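Local coordinates for protein polymerase cofactor VP35 (Reston ebolavirus, PDB 3L2A) that probably binds double-stranded RNA through its interferon inhibitory domain, so helping the virus evade host interferon responses, and serves as a cofactor of the viral polymerase, at residues 86-89 with 90-93. Residues are numbered along the deposited sequence; the frame is centred on the assembly and turned at random. Where two conformers were deposited one is given.
Sequences IRSR and GDIP
Asp91 reaches back over a short 3-10 turn to Arg87 and Ser88, in the loop that leaves edge strand 83-85 of the interferon inhibitory domain's mixed sheet. Two i+3 backbone bonds define the turn: Asp91 N donates to Ser88 O (3.1 Å), and Ile92 N donates to Arg89 O (3.1 Å). Ser88 stands at its start, where Asp91 OD2 accepts the backbone N-H of Ser88 at 3.0 Å, on the anti side but tilted out of the carboxylate plane; this is the reciprocal half of a capping box. The other half is not formed, since the weak bond to Ser88 OG comes from Gly90 N (3.4 Å). Asp91 OD2 also takes a weak bond from the N-H of Arg87. The other carboxylate oxygen forms the salt bridge: Arg87 NH2 lies 2.9 Å from Asp91 OD1 with a nearly straight N-H angle of 165°. The oxygen sits at the guanidinium edge, in its plane, but the donor approaches from above the carboxylate, and the two planes are 74° apart. In the modelled conformer, one of two, Arg87 has CG anti to its own N (chi1 156°) and then bends at chi2 and chi3, folding the guanidinium back so that one face lies over Ser88 CB. On the apolar side, Ile86 and Ile92 cross at about a right angle, and both also touch Phe117 of strand 113-118, joining the turn to the sheet. Their meeting is tight, with Ile86 CD1 only 3.3 Å from Ile92 CG1.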
loop_
_atom_site.group_PDB
_atom_site.type_symbol
_atom_site.label_atom_id
_atom_site.label_comp_id
_atom_site.label_asym_id
_atom_site.label_seq_id
_atom_site.Cartn_x
_atom_site.Cartn_y
_atom_site.Cartn_z
ATOM N N ILE A 86 2.981 -12.679 10.899
ATOM C CA ILE A 86 4.084 -12.190 11.733
ATOM C C ILE A 86 4.108 -12.873 13.094
ATOM O O ILE A 86 3.061 -13.289 13.625
ATOM C CB ILE A 86 4.078 -10.644 11.928
ATOM C CG1 ILE A 86 2.770 -10.186 12.575
ATOM C CG2 ILE A 86 4.400 -9.891 10.606
ATOM C CD1 ILE A 86 2.838 -8.799 13.142
ATOM N N ARG A 87 5.303 -12.948 13.673
ATOM C CA ARG A 87 5.562 -13.707 14.896
ATOM C C ARG A 87 5.193 -12.968 16.197
ATOM O O ARG A 87 4.810 -13.605 17.185
ATOM C CB ARG A 87 7.026 -14.177 14.873
ATOM C CG ARG A 87 7.681 -14.466 16.201
ATOM C CD ARG A 87 9.172 -14.174 16.114
ATOM N NE ARG A 87 9.436 -12.737 16.041
ATOM C CZ ARG A 87 9.656 -11.961 17.098
ATOM N NH1 ARG A 87 9.656 -12.477 18.323
ATOM N NH2 ARG A 87 9.881 -10.666 16.931
ATOM N N SER A 88 5.311 -11.634 16.193
ATOM C CA SER A 88 4.926 -10.804 17.347
ATOM C C SER A 88 4.657 -9.357 16.929
ATOM O O SER A 88 4.984 -8.965 15.817
ATOM C CB SER A 88 6.036 -10.805 18.404
ATOM O OG SER A 88 7.147 -10.036 17.961
ATOM N N ARG A 89 4.069 -8.573 17.833
ATOM C CA ARG A 89 3.798 -7.157 17.545
ATOM C C ARG A 89 5.056 -6.399 17.128
ATOM O O ARG A 89 4.988 -5.490 16.272
ATOM C CB ARG A 89 3.142 -6.476 18.749
ATOM C CG ARG A 89 2.713 -5.076 18.399
ATOM C CD ARG A 89 2.183 -4.321 19.562
ATOM N NE ARG A 89 1.980 -2.945 19.116
ATOM C CZ ARG A 89 0.807 -2.403 18.799
ATOM N NH1 ARG A 89 -0.318 -3.107 18.893
ATOM N NH2 ARG A 89 0.768 -1.134 18.426
ATOM N N GLY A 90 6.191 -6.782 17.706
ATOM C CA GLY A 90 7.484 -6.137 17.446
ATOM C C GLY A 90 8.007 -6.286 16.026
ATOM O O GLY A 90 8.933 -5.569 15.635
ATOM N N ASP A 91 7.419 -7.208 15.260
ATOM C CA ASP A 91 7.841 -7.440 13.876
ATOM C C ASP A 91 7.253 -6.404 12.931
ATOM O O ASP A 91 7.678 -6.296 11.783
ATOM C CB ASP A 91 7.435 -8.837 13.419
ATOM C CG ASP A 91 8.247 -9.925 14.086
ATOM O OD1 ASP A 91 9.486 -9.780 14.201
ATOM O OD2 ASP A 91 7.641 -10.943 14.485
ATOM N N ILE A 92 6.248 -5.673 13.410
ATOM C CA ILE A 92 5.630 -4.587 12.637
ATOM C C ILE A 92 6.544 -3.370 12.821
ATOM O O ILE A 92 6.877 -3.015 13.959
ATOM C CB ILE A 92 4.216 -4.293 13.174
ATOM C CG1 ILE A 92 3.295 -5.507 12.980
ATOM C CG2 ILE A 92 3.634 -2.950 12.581
ATOM C CD1 ILE A 92 1.962 -5.371 13.713
ATOM N N PRO A 93 6.962 -2.709 11.718
ATOM C CA PRO A 93 7.907 -1.570 11.815
ATOM C C PRO A 93 7.427 -0.490 12.787
ATOM O O PRO A 93 6.224 -0.248 12.892
ATOM C CB PRO A 93 7.904 -0.999 10.396
ATOM C CG PRO A 93 7.590 -2.172 9.532
ATOM C CD PRO A 93 6.561 -2.962 10.320
#